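Microtubule-associated protein 1A/1B, light chain 3 (Trypanosoma brucei brucei, PDB 3W1Y) probably binds phosphatidylethanolamine as a ubiquitin-like member of the ATG8 family and acts in autophagy at membranes. Local coordinates at residues S25-L28 with H33-I36; A17-E22 with F125-Y130; A76-F81 with V97-G102; Q87-E92 with Y130-T135; Q11-F16 with Q62-C67. All coordinates share one frame; numbering follows the deposited sequence.

How the contacts relate
All five contacts fasten helices to one another or to the four-strand mixed sheet of a ubiquitin-like ATG8 fold. Contact 1 and contact 2 share helix 16-29 and lie on adjacent strands, 33-40 and 126-133, their centres about 10 Å apart. Contact 3 and contact 4 share helix 78-88, with centres about 13 Å apart, and use the neighbouring strands 96-100 and 126-133. Tyr130 belongs to both contact 2 and contact 4, and its hydroxyl reaches Asp66 O of contact 5, where helix 9-13 meets helix 59-66. Along the chain contact 1 closes before contacts 3 and 4 open, whereas the segments of contact 2, 103 residues apart at their closest ends, tie helix 16-29 to the last strand.

Contact 1: S25-L28 with H33-I36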
# COMPACT_ATOMS: atom_id res chain seq x y z
N SER A 25 -1.54 10.94 27.87
CA SER A 25 -0.19 10.59 28.24
C SER A 25 0.73 10.57 27.01
O SER A 25 1.85 11.08 27.05
CB SER A 25 -0.17 9.22 28.90
OG SER A 25 -1.08 9.18 29.99
N ALA A 26 0.27 9.95 25.92
CA ALA A 26 1.09 9.87 24.70
C ALA A 26 1.48 11.27 24.20
O ALA A 26 2.62 11.52 23.82
CB ALA A 26 0.40 9.05 23.60
N ARG A 27 0.55 12.21 24.27
CA ARG A 27 0.80 13.52 23.73
C ARG A 27 1.62 14.40 24.68
O ARG A 27 2.28 15.34 24.22
CB ARG A 27 -0.53 14.19 23.31
CG ARG A 27 -1.27 13.40 22.15
CD ARG A 27 -0.63 13.68 20.77
NE ARG A 27 -0.93 15.05 20.35
CZ ARG A 27 -0.71 15.57 19.15
NH1 ARG A 27 -0.16 14.84 18.17
NH2 ARG A 27 -1.06 16.83 18.93
N LEU A 28 1.56 14.10 25.97
CA LEU A 28 2.37 14.81 26.94
C LEU A 28 3.87 14.51 26.69
O LEU A 28 4.69 15.41 26.75
CB LEU A 28 1.97 14.45 28.38
CG LEU A 28 2.95 14.85 29.49
CD1 LEU A 28 3.06 16.39 29.64
CD2 LEU A 28 2.63 14.20 30.85
N HIS A 33 3.64 13.43 17.85
CA HIS A 33 3.29 12.11 17.37
C HIS A 33 1.77 11.89 17.38
O HIS A 33 1.04 12.47 18.17
CB HIS A 33 4.04 10.99 18.12
CG HIS A 33 5.53 10.99 17.86
ND1 HIS A 33 6.20 9.90 17.36
CD2 HIS A 33 6.45 11.97 18.00
CE1 HIS A 33 7.48 10.20 17.22
NE2 HIS A 33 7.66 11.45 17.59
N ILE A 34 1.33 11.02 16.48
CA ILE A 34 -0.07 10.73 16.27
C ILE A 34 -0.35 9.34 16.82
O ILE A 34 0.26 8.36 16.39
CB ILE A 34 -0.40 10.81 14.74
CG1 ILE A 34 0.10 12.15 14.13
CG2 ILE A 34 -1.91 10.48 14.46
CD1 ILE A 34 -0.51 13.47 14.79
N PRO A 35 -1.26 9.24 17.82
CA PRO A 35 -1.71 7.91 18.27
C PRO A 35 -2.79 7.33 17.36
O PRO A 35 -3.81 7.96 17.09
CB PRO A 35 -2.24 8.17 19.69
CG PRO A 35 -2.61 9.65 19.70
CD PRO A 35 -1.84 10.35 18.60
N ILE A 36 -2.55 6.10 16.90
CA ILE A 36 -3.33 5.47 15.89
C ILE A 36 -3.82 4.11 16.41
O ILE A 36 -3.05 3.33 16.97
CB ILE A 36 -2.50 5.27 14.60
CG1 ILE A 36 -1.93 6.60 14.13
CG2 ILE A 36 -3.32 4.56 13.48
CD1 ILE A 36 -0.86 6.47 13.02
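The guanidinium group of Arg27 meets the carbonyl of His33 edge-on: NH1 donates to His33 O at 2.7 Å, with an N-H...O angle of 156°. The oxygen lies close to the guanidinium plane, but the donor stands well above the plane of the carbonyl, 46° out of it, so the bond misses the lone-pair directions. Two bends along the Arg27 chain, at chi2 and chi3, carry its end from the last turns of helix 16-29 over to the start of strand 33-40. The aliphatic part follows the same path, and Arg27 CD passes Pro35 CD at 4.2 Å, the two side chains crossing at about a right angle. On the strand, Ile34 brings its CD1 to 3.7 Å from Arg27 NH1, while Tyr116 of helix 112-119 touches both Arg27 and Ile34. The contact thus closes the short helix-to-strand connection that leads into the ubiquitin-like sheet. One charged nitrogen grips a backbone oxygen while a single methylene, CD, crosses the proline beside it; the positive charge next to His33 O would probably polarise this carbonyl.

Contact 2: A17-E22 with F125-Y130; sequences AERAKE and FLYVSY
Phe125 turns the edge of its ring toward helix 16-29 and contributes the largest share of the buried surface. Its CZ lies 3.6 Å from Glu22 OE1, and the carboxylate carbon Glu22 CD sits in the ring plane just beyond that edge. Carboxylate and ring stand nearly perpendicular, 85° apart. Glu22 reaches the ring with CG anti to its backbone N (chi1 -167°) and the rest of the chain extended. The oxygens of Glu22 have stronger partners beyond the ring: OE2 forms a salt bridge with Lys69 and OE1 a hydrogen bond with Tyr10.

Arg19, one turn earlier on the helix, packs with its stem. Its CB lies 4.2 Å from Phe125 CE1, and its CD is 3.4 Å from Tyr127 OH. The Arg19 and Tyr127 side chains cross at about a right angle, their guanidinium and ring planes 72° apart. Asp123 draws the two polar ends together: its OD2 takes a salt bridge from Arg19 NH1 and is hydrogen-bonded to Tyr127 OH.

This helix, amino-terminal to the ubiquitin-like sheet as in other ATG8 proteins, is thereby laid against the start of strand 126-133, the last strand of the fold. The Arg19 stem meets the Phe125 ring and the Tyr127 hydroxyl, while the Glu22 carboxylate itself meets the ring edge. Negative charge at the positively polarised rim of Phe125 is probably favourable, and the shared Asp123 would help hold Arg19 and Tyr127 in fixed orientations.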
# COMPACT_ATOMS: atom_id res chain seq x y z
N ALA A 17 -12.91 7.31 29.24
CA ALA A 17 -11.98 7.91 30.20
C ALA A 17 -10.58 7.30 30.03
O ALA A 17 -9.61 8.04 29.91
CB ALA A 17 -12.50 7.74 31.66
N GLU A 18 -10.48 5.97 30.00
CA GLU A 18 -9.19 5.29 29.78
C GLU A 18 -8.55 5.52 28.39
O GLU A 18 -7.34 5.69 28.28
CB GLU A 18 -9.25 3.80 30.17
CG GLU A 18 -9.93 2.85 29.20
CD GLU A 18 -10.09 1.41 29.77
OE1 GLU A 18 -9.05 0.72 29.92
OE2 GLU A 18 -11.25 0.98 30.04
N ARG A 19 -9.35 5.56 27.34
CA ARG A 19 -8.81 5.95 26.03
C ARG A 19 -8.27 7.40 26.01
O ARG A 19 -7.16 7.62 25.57
CB ARG A 19 -9.84 5.75 24.93
CG ARG A 19 -10.28 4.34 24.78
CD ARG A 19 -11.27 4.24 23.66
NE ARG A 19 -12.63 4.18 24.16
CZ ARG A 19 -13.60 5.04 23.86
NH1 ARG A 19 -13.40 6.07 23.04
NH2 ARG A 19 -14.79 4.84 24.40
N ALA A 20 -9.06 8.36 26.49
CA ALA A 20 -8.62 9.76 26.61
C ALA A 20 -7.34 9.92 27.44
O ALA A 20 -6.47 10.70 27.08
CB ALA A 20 -9.74 10.65 27.21
N LYS A 21 -7.24 9.19 28.55
CA LYS A 21 -6.04 9.20 29.39
C LYS A 21 -4.84 8.63 28.62
O LYS A 21 -3.75 9.20 28.61
CB LYS A 21 -6.29 8.43 30.70
CG LYS A 21 -5.05 8.20 31.56
CD LYS A 21 -4.72 9.40 32.46
CE LYS A 21 -3.22 9.41 32.84
NZ LYS A 21 -2.38 9.89 31.67
N GLU A 22 -5.05 7.51 27.96
CA GLU A 22 -4.02 6.92 27.16
C GLU A 22 -3.44 7.91 26.14
O GLU A 22 -2.23 8.06 26.04
CB GLU A 22 -4.56 5.66 26.49
CG GLU A 22 -3.49 4.81 25.89
CD GLU A 22 -4.03 3.56 25.22
OE1 GLU A 22 -5.25 3.26 25.32
OE2 GLU A 22 -3.21 2.86 24.58
N PHE A 125 -7.50 9.37 19.72
CA PHE A 125 -6.92 8.43 18.74
C PHE A 125 -7.37 8.80 17.34
O PHE A 125 -8.47 9.34 17.16
CB PHE A 125 -7.39 6.97 18.96
CG PHE A 125 -6.64 6.22 20.03
CD1 PHE A 125 -7.24 5.98 21.27
CD2 PHE A 125 -5.38 5.68 19.78
CE1 PHE A 125 -6.57 5.25 22.27
CE2 PHE A 125 -4.71 4.96 20.76
CZ PHE A 125 -5.31 4.75 22.02
N LEU A 126 -6.50 8.50 16.37
CA LEU A 126 -6.90 8.39 14.97
C LEU A 126 -7.28 6.91 14.72
O LEU A 126 -6.42 6.03 14.85
CB LEU A 126 -5.75 8.79 14.05
CG LEU A 126 -6.05 8.72 12.57
CD1 LEU A 126 -7.28 9.59 12.22
CD2 LEU A 126 -4.82 9.09 11.74
N TYR A 127 -8.56 6.65 14.44
CA TYR A 127 -9.06 5.31 14.19
C TYR A 127 -8.91 4.94 12.71
O TYR A 127 -9.23 5.73 11.83
CB TYR A 127 -10.51 5.20 14.65
CG TYR A 127 -10.59 5.05 16.16
CD1 TYR A 127 -10.64 6.16 16.98
CD2 TYR A 127 -10.56 3.78 16.75
CE1 TYR A 127 -10.68 6.03 18.37
CE2 TYR A 127 -10.61 3.63 18.12
CZ TYR A 127 -10.67 4.76 18.93
OH TYR A 127 -10.71 4.62 20.30
N VAL A 128 -8.38 3.74 12.46
CA VAL A 128 -8.10 3.29 11.11
C VAL A 128 -8.56 1.82 10.96
O VAL A 128 -8.30 0.97 11.84
CB VAL A 128 -6.58 3.41 10.77
CG1 VAL A 128 -6.28 2.82 9.41
CG2 VAL A 128 -6.09 4.87 10.85
N SER A 129 -9.27 1.55 9.86
CA SER A 129 -9.61 0.21 9.46
C SER A 129 -8.60 -0.24 8.43
O SER A 129 -8.22 0.51 7.54
CB SER A 129 -10.99 0.15 8.82
OG SER A 129 -11.95 0.71 9.68
N TYR A 130 -8.18 -1.49 8.56
CA TYR A 130 -7.30 -2.06 7.59
C TYR A 130 -7.86 -3.37 7.02
O TYR A 130 -8.50 -4.17 7.74
CB TYR A 130 -5.89 -2.25 8.17
CG TYR A 130 -5.74 -3.37 9.18
CD1 TYR A 130 -5.39 -4.67 8.79
CD2 TYR A 130 -5.92 -3.12 10.54
CE1 TYR A 130 -5.25 -5.70 9.73
CE2 TYR A 130 -5.77 -4.11 11.46
CZ TYR A 130 -5.43 -5.40 11.08
OH TYR A 130 -5.28 -6.35 12.07

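Contact 3: A76-F81 with V97-G102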
# COMPACT_ATOMS: atom_id res chain seq x y z
N ALA A 76 5.28 11.88 9.31
CA ALA A 76 5.18 10.61 8.58
C ALA A 76 4.05 10.65 7.56
O ALA A 76 3.03 11.26 7.79
CB ALA A 76 4.97 9.43 9.57
N THR A 77 4.23 9.99 6.43
CA THR A 77 3.15 9.87 5.44
C THR A 77 2.27 8.64 5.68
O THR A 77 2.64 7.74 6.43
CB THR A 77 3.70 9.76 4.06
OG1 THR A 77 4.58 8.64 4.02
CG2 THR A 77 4.48 11.02 3.69
N VAL A 78 1.10 8.62 5.01
CA VAL A 78 0.24 7.44 4.96
C VAL A 78 1.02 6.20 4.54
O VAL A 78 0.88 5.14 5.13
CB VAL A 78 -1.00 7.67 4.08
CG1 VAL A 78 -1.71 6.38 3.78
CG2 VAL A 78 -1.98 8.61 4.76
N MET A 79 1.87 6.33 3.52
CA MET A 79 2.67 5.20 3.06
C MET A 79 3.56 4.62 4.17
O MET A 79 3.69 3.40 4.30
CB MET A 79 3.49 5.61 1.80
CG MET A 79 4.40 4.50 1.25
SD MET A 79 3.41 3.10 0.63
CE MET A 79 3.04 3.73 -1.00
N GLU A 80 4.21 5.50 4.93
CA GLU A 80 5.08 5.06 6.02
C GLU A 80 4.31 4.29 7.08
O GLU A 80 4.75 3.24 7.53
CB GLU A 80 5.84 6.25 6.65
CG GLU A 80 7.11 6.59 5.88
CD GLU A 80 7.71 7.97 6.23
OE1 GLU A 80 8.92 8.01 6.56
OE2 GLU A 80 6.99 8.99 6.15
N PHE A 81 3.14 4.82 7.45
CA PHE A 81 2.21 4.11 8.31
C PHE A 81 1.87 2.73 7.75
O PHE A 81 1.92 1.74 8.48
CB PHE A 81 0.93 4.94 8.51
CG PHE A 81 -0.21 4.18 9.12
CD1 PHE A 81 -0.05 3.47 10.29
CD2 PHE A 81 -1.45 4.19 8.51
CE1 PHE A 81 -1.10 2.77 10.83
CE2 PHE A 81 -2.52 3.48 9.08
CZ PHE A 81 -2.33 2.78 10.23
N VAL A 97 -1.73 -4.63 2.31
CA VAL A 97 -2.62 -4.02 3.29
C VAL A 97 -3.09 -2.68 2.75
O VAL A 97 -2.29 -1.93 2.22
CB VAL A 97 -1.95 -3.89 4.70
CG1 VAL A 97 -0.69 -3.03 4.64
CG2 VAL A 97 -2.94 -3.37 5.75
N PHE A 98 -4.39 -2.40 2.85
CA PHE A 98 -4.92 -1.06 2.55
C PHE A 98 -5.63 -0.52 3.80
O PHE A 98 -6.16 -1.30 4.60
CB PHE A 98 -5.85 -1.09 1.32
CG PHE A 98 -6.76 -2.30 1.27
CD1 PHE A 98 -8.05 -2.24 1.80
CD2 PHE A 98 -6.33 -3.50 0.70
CE1 PHE A 98 -8.91 -3.36 1.79
CE2 PHE A 98 -7.17 -4.63 0.66
CZ PHE A 98 -8.47 -4.56 1.22
N VAL A 99 -5.60 0.80 3.98
CA VAL A 99 -6.19 1.46 5.15
C VAL A 99 -7.27 2.51 4.81
O VAL A 99 -7.21 3.17 3.78
CB VAL A 99 -5.11 2.11 6.08
CG1 VAL A 99 -4.18 1.04 6.66
CG2 VAL A 99 -4.32 3.17 5.35
N PHE A 100 -8.23 2.66 5.73
CA PHE A 100 -9.37 3.55 5.58
C PHE A 100 -9.51 4.47 6.78
O PHE A 100 -9.29 4.06 7.91
CB PHE A 100 -10.67 2.75 5.41
CG PHE A 100 -10.61 1.76 4.30
CD1 PHE A 100 -10.14 0.47 4.53
CD2 PHE A 100 -11.00 2.11 3.01
CE1 PHE A 100 -10.08 -0.47 3.49
CE2 PHE A 100 -10.94 1.19 1.96
CZ PHE A 100 -10.48 -0.09 2.19
N ILE A 101 -9.90 5.70 6.50
CA ILE A 101 -10.34 6.61 7.52
C ILE A 101 -11.78 6.95 7.19
O ILE A 101 -12.06 7.57 6.17
CB ILE A 101 -9.46 7.88 7.63
CG1 ILE A 101 -8.10 7.56 8.25
CG2 ILE A 101 -10.09 8.87 8.59
CD1 ILE A 101 -7.06 7.22 7.26
N GLY A 102 -12.69 6.48 8.05
CA GLY A 102 -14.14 6.65 7.86
C GLY A 102 -14.68 6.32 6.47
O GLY A 102 -15.45 7.11 5.90
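Val99 of strand 96-100 and Phe81 of helix 78-88 pack between the sheet and a helix in the hydrophobic core of the ubiquitin-like fold. Val99 can be followed outward from its backbone. Its CB points toward the helix and already lies 4.2 Å from Phe81 CE2. From there the side chain forks. CG1, anti to the carbonyl carbon with chi1 at -63°, comes closer to the ring, 3.8 Å from Phe81 CE2. CG2 occupies the crowded position between the backbone N and the carbonyl carbon; it also touches Phe81 CE2 and reaches across to Val78 CG1 at 4.4 Å. A single ring atom, CE2, therefore meets all three side-chain carbons of Val99, and Val78 closes in on one branch. The methyl CG1 approaches the ring at a slant.

Around this group, Phe81 meets Phe70 edge-to-face and touches Val128 of the adjoining strand, while Val99 also packs on Met82 and Leu85, further along the same helix. Met79 is turned elsewhere, against Met79 of the second subunit.

The start of the helix is fixed by a capping box between Thr77 and Glu80. Glu80 N donates to Thr77 OG1 at 3.3 Å, and in return Thr77 N donates to Glu80 OE2. That bond is nearly straight, with an N-H...O angle of 168°. The Thr77 hydroxyl gives the carboxylate a second grip: Thr77 OG1 donates to the same oxygen, Glu80 OE2, at 3.2 Å on its anti side.

Contact 4: Q87-E92 with Y130-T135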
# COMPACT_ATOMS: atom_id res chain seq x y z
N GLN A 87 4.88 -4.50 8.37
CA GLN A 87 5.88 -5.07 9.27
C GLN A 87 5.25 -5.68 10.52
O GLN A 87 5.66 -6.74 10.95
CB GLN A 87 6.87 -3.99 9.73
CG GLN A 87 7.72 -3.29 8.65
CD GLN A 87 8.51 -2.08 9.22
OE1 GLN A 87 8.87 -2.06 10.41
NE2 GLN A 87 8.74 -1.05 8.37
N ARG A 88 4.30 -4.98 11.12
CA ARG A 88 3.67 -5.41 12.35
C ARG A 88 2.77 -6.63 12.14
O ARG A 88 2.66 -7.48 13.03
CB ARG A 88 2.86 -4.26 12.95
CG ARG A 88 2.15 -4.63 14.23
CD ARG A 88 3.00 -4.28 15.45
NE ARG A 88 2.33 -3.24 16.24
CZ ARG A 88 2.79 -2.01 16.42
NH1 ARG A 88 3.96 -1.63 15.92
NH2 ARG A 88 2.08 -1.17 17.14
N LEU A 89 2.13 -6.71 10.99
CA LEU A 89 1.26 -7.85 10.65
C LEU A 89 2.08 -9.01 10.06
O LEU A 89 1.52 -10.08 9.75
CB LEU A 89 0.18 -7.42 9.64
CG LEU A 89 -0.90 -6.42 10.07
CD1 LEU A 89 -1.78 -6.05 8.90
CD2 LEU A 89 -1.72 -7.01 11.20
N LEU A 90 3.38 -8.77 9.89
CA LEU A 90 4.30 -9.69 9.22
C LEU A 90 3.71 -10.37 7.96
O LEU A 90 3.67 -11.60 7.85
CB LEU A 90 4.88 -10.71 10.21
CG LEU A 90 5.65 -10.05 11.37
CD1 LEU A 90 5.62 -10.90 12.64
CD2 LEU A 90 7.07 -9.67 10.97
N LEU A 91 3.26 -9.54 7.03
CA LEU A 91 2.64 -10.00 5.78
C LEU A 91 3.66 -10.59 4.81
O LEU A 91 4.75 -10.05 4.63
CB LEU A 91 1.90 -8.86 5.09
CG LEU A 91 0.76 -8.13 5.79
CD1 LEU A 91 0.23 -7.09 4.81
CD2 LEU A 91 -0.35 -9.07 6.25
N GLU A 92 3.27 -11.70 4.17
CA GLU A 92 4.08 -12.36 3.13
C GLU A 92 4.11 -11.60 1.80
O GLU A 92 3.47 -10.56 1.66
CB GLU A 92 3.55 -13.77 2.88
CG GLU A 92 3.79 -14.77 4.01
CD GLU A 92 3.46 -16.20 3.58
OE1 GLU A 92 2.34 -16.43 3.04
OE2 GLU A 92 4.33 -17.09 3.79
N TYR A 130 -8.18 -1.49 8.56
CA TYR A 130 -7.30 -2.06 7.59
C TYR A 130 -7.86 -3.37 7.02
O TYR A 130 -8.50 -4.17 7.74
CB TYR A 130 -5.89 -2.25 8.17
CG TYR A 130 -5.74 -3.37 9.18
CD1 TYR A 130 -5.39 -4.67 8.79
CD2 TYR A 130 -5.92 -3.12 10.54
CE1 TYR A 130 -5.25 -5.70 9.73
CE2 TYR A 130 -5.77 -4.11 11.46
CZ TYR A 130 -5.43 -5.40 11.08
OH TYR A 130 -5.28 -6.35 12.07
N GLY A 131 -7.64 -3.57 5.74
CA GLY A 131 -7.90 -4.87 5.12
C GLY A 131 -6.61 -5.41 4.52
O GLY A 131 -5.80 -4.65 3.99
N VAL A 132 -6.41 -6.71 4.61
CA VAL A 132 -5.30 -7.37 3.96
C VAL A 132 -5.83 -8.08 2.72
O VAL A 132 -6.83 -8.79 2.79
CB VAL A 132 -4.63 -8.38 4.92
CG1 VAL A 132 -3.62 -9.27 4.19
CG2 VAL A 132 -3.98 -7.65 6.10
N GLU A 133 -5.18 -7.89 1.58
CA GLU A 133 -5.56 -8.65 0.39
C GLU A 133 -4.46 -9.56 -0.15
O GLU A 133 -3.31 -9.18 -0.22
CB GLU A 133 -6.12 -7.75 -0.70
CG GLU A 133 -7.09 -8.49 -1.62
CD GLU A 133 -8.24 -9.12 -0.84
OE1 GLU A 133 -8.87 -8.40 -0.01
OE2 GLU A 133 -8.48 -10.33 -1.03
N ASN A 134 -4.84 -10.78 -0.50
CA ASN A 134 -3.87 -11.80 -0.90
C ASN A 134 -3.77 -11.88 -2.44
O ASN A 134 -4.07 -12.91 -3.04
CB ASN A 134 -4.16 -13.15 -0.23
CG ASN A 134 -4.00 -13.11 1.31
OD1 ASN A 134 -3.01 -13.61 1.86
ND2 ASN A 134 -4.98 -12.51 2.00
N THR A 135 -3.35 -10.76 -3.04
CA THR A 135 -3.16 -10.58 -4.50
C THR A 135 -3.18 -11.88 -5.30
O THR A 135 -2.15 -12.34 -5.79
CB THR A 135 -1.84 -9.82 -4.82
OG1 THR A 135 -1.62 -8.77 -3.86
CG2 THR A 135 -1.90 -9.23 -6.23
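Leu89 lays both methyls along one side of Tyr130. Its CD1 lies 3.6 Å from Tyr130 CE1, and its CD2 sits farther out, 3.7 Å from Tyr130 OH; the two side chains cross at a slant. The same CD1 also touches the next inward-facing strand residue, with Val132 CG2 at 3.9 Å. Leu91 meets this valine tip to tip: its CD2 is 3.9 Å from Val132 CG1 and equally far from CG2, seated across the fork. Two leucines and a valine thus form a continuous apolar patch beside the tyrosine ring.

Leu89 and Leu91 lie on either side of Leu90, which takes up positive phi (40°) in a Schellman motif where helix 78-88 runs out. The reversal turns Leu90 aside and brings Leu91 back toward strand 126-133, the last strand of the ubiquitin-like sheet. On that strand Tyr130 CG stands between the backbone N and the carbonyl carbon, chi1 73°, which turns the ring toward Leu89.

In the next shell, Tyr130 is held at its far end by a hydrogen bond from its hydroxyl to Asp66 O, and its ring packs on Cys38, Val99 and Val97, the last of which also supports Leu91. Gln95 bonds Glu92 N through OE1 and Asn134 OD1 through NE2. Glu133, pointing away from the two leucines, pairs its OE1 with a basic side chain on the chain of another protein.

Contact 5: Q11-F16 with Q62-C67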
# COMPACT_ATOMS: atom_id res chain seq x y z
N GLN A 11 -13.52 1.02 21.19
CA GLN A 11 -14.39 1.97 21.86
C GLN A 11 -15.51 1.32 22.68
O GLN A 11 -15.99 1.92 23.63
CB GLN A 11 -14.98 2.98 20.86
CG GLN A 11 -13.96 3.91 20.25
CD GLN A 11 -14.50 4.64 19.02
OE1 GLN A 11 -15.10 4.02 18.12
NE2 GLN A 11 -14.28 5.93 18.96
N TYR A 12 -15.91 0.10 22.33
CA TYR A 12 -16.89 -0.62 23.14
C TYR A 12 -16.28 -1.28 24.36
O TYR A 12 -16.95 -1.49 25.35
CB TYR A 12 -17.63 -1.68 22.31
CG TYR A 12 -18.58 -1.09 21.31
CD1 TYR A 12 -18.15 -0.81 20.01
CD2 TYR A 12 -19.90 -0.77 21.66
CE1 TYR A 12 -19.01 -0.25 19.07
CE2 TYR A 12 -20.78 -0.19 20.71
CZ TYR A 12 -20.30 0.06 19.42
OH TYR A 12 -21.12 0.61 18.45
N THR A 13 -15.02 -1.65 24.27
CA THR A 13 -14.39 -2.44 25.34
C THR A 13 -13.50 -1.60 26.24
O THR A 13 -13.07 -2.09 27.27
CB THR A 13 -13.59 -3.67 24.79
OG1 THR A 13 -12.63 -3.21 23.84
CG2 THR A 13 -14.49 -4.64 24.09
N ARG A 14 -13.21 -0.36 25.84
CA ARG A 14 -12.47 0.57 26.69
C ARG A 14 -13.34 1.77 27.00
O ARG A 14 -13.97 2.32 26.09
CB ARG A 14 -11.19 1.04 26.01
CG ARG A 14 -9.98 0.15 26.23
CD ARG A 14 -10.14 -1.25 25.62
NE ARG A 14 -8.88 -1.98 25.62
CZ ARG A 14 -8.68 -3.14 25.01
NH1 ARG A 14 -9.67 -3.75 24.36
NH2 ARG A 14 -7.48 -3.69 25.06
N SER A 15 -13.41 2.16 28.28
CA SER A 15 -14.11 3.39 28.64
C SER A 15 -13.50 4.58 27.91
O SER A 15 -12.31 4.59 27.62
CB SER A 15 -14.09 3.65 30.15
OG SER A 15 -12.76 3.80 30.62
N PHE A 16 -14.33 5.57 27.59
CA PHE A 16 -13.81 6.79 27.03
C PHE A 16 -12.68 7.34 27.93
O PHE A 16 -11.62 7.77 27.43
CB PHE A 16 -14.91 7.84 26.86
CG PHE A 16 -14.43 9.14 26.25
CD1 PHE A 16 -14.45 9.32 24.87
CD2 PHE A 16 -13.96 10.18 27.05
CE1 PHE A 16 -14.03 10.53 24.28
CE2 PHE A 16 -13.51 11.38 26.48
CZ PHE A 16 -13.54 11.55 25.10
N GLN A 62 -8.24 -13.50 20.01
CA GLN A 62 -7.87 -13.26 18.61
C GLN A 62 -8.31 -11.90 18.11
O GLN A 62 -7.58 -11.27 17.38
CB GLN A 62 -8.30 -14.41 17.69
CG GLN A 62 -7.57 -15.72 18.02
CD GLN A 62 -7.94 -16.87 17.08
OE1 GLN A 62 -8.26 -16.65 15.92
NE2 GLN A 62 -7.92 -18.10 17.60
N ARG A 63 -9.50 -11.45 18.49
CA ARG A 63 -9.93 -10.08 18.12
C ARG A 63 -9.01 -9.03 18.76
O ARG A 63 -8.57 -8.10 18.08
CB ARG A 63 -11.39 -9.83 18.51
CG ARG A 63 -12.39 -10.40 17.52
CD ARG A 63 -13.74 -10.57 18.15
NE ARG A 63 -14.69 -10.94 17.11
CZ ARG A 63 -15.99 -11.18 17.30
NH1 ARG A 63 -16.54 -11.10 18.51
NH2 ARG A 63 -16.75 -11.51 16.25
N GLU A 64 -8.70 -9.19 20.04
CA GLU A 64 -7.71 -8.31 20.70
C GLU A 64 -6.36 -8.22 19.98
O GLU A 64 -5.83 -7.13 19.80
CB GLU A 64 -7.50 -8.71 22.16
CG GLU A 64 -8.71 -8.37 23.04
CD GLU A 64 -8.75 -6.88 23.40
OE1 GLU A 64 -7.71 -6.36 23.81
OE2 GLU A 64 -9.82 -6.23 23.27
N LEU A 65 -5.83 -9.36 19.55
CA LEU A 65 -4.55 -9.40 18.81
C LEU A 65 -4.57 -8.79 17.39
O LEU A 65 -3.51 -8.49 16.81
CB LEU A 65 -4.01 -10.82 18.78
CG LEU A 65 -3.58 -11.37 20.15
CD1 LEU A 65 -3.04 -12.79 20.05
CD2 LEU A 65 -2.50 -10.47 20.82
N ASP A 66 -5.77 -8.61 16.84
CA ASP A 66 -5.98 -7.94 15.55
C ASP A 66 -5.93 -6.42 15.66
O ASP A 66 -5.85 -5.72 14.66
CB ASP A 66 -7.36 -8.30 15.01
CG ASP A 66 -7.38 -9.62 14.28
OD1 ASP A 66 -6.32 -10.17 13.91
OD2 ASP A 66 -8.50 -10.11 14.07
N CYS A 67 -6.03 -5.93 16.88
CA CYS A 67 -5.99 -4.49 17.12
C CYS A 67 -4.55 -4.07 17.36
O CYS A 67 -3.91 -4.54 18.30
CB CYS A 67 -6.85 -4.12 18.33
SG CYS A 67 -6.72 -2.43 18.87
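Arg14 and Glu64 form a two-pronged salt bridge, their side chains arriving from opposite directions. Arg14 NH1 donates to Glu64 OE2 at 2.7 Å and Arg14 NH2 to Glu64 OE1 at 3.0 Å, each with an N-H...O angle of 159°. Both oxygens use their syn lone pairs, and the guanidinium and carboxylate planes lie only 15° apart, so the end-on pairing is almost flat. Each chain bends at chi2, which brings the two charged ends together.

The bridge joins the residue just past helix 9-13, of the amino-terminal helical pair that accompanies the ubiquitin-like domain in ATG8 proteins, to helix 59-66. It sits at the protein surface.

A hydrogen bond to a neutral hydroxyl adds a third hold on the guanidinium: Arg14 NH1 also donates to Thr13 OG1 at 3.1 Å, with the oxygen essentially in the guanidinium plane. NH1 thus serves two acceptors at its edge, which should restrict rotation of the group. Thr13 OG1 is in turn hydrogen-bonded to Arg9 O.

A further ionic partner comes from the same short helix: Arg9 NH1 forms a salt bridge with Glu64 OE2, placing a second positive charge beside the carboxylate.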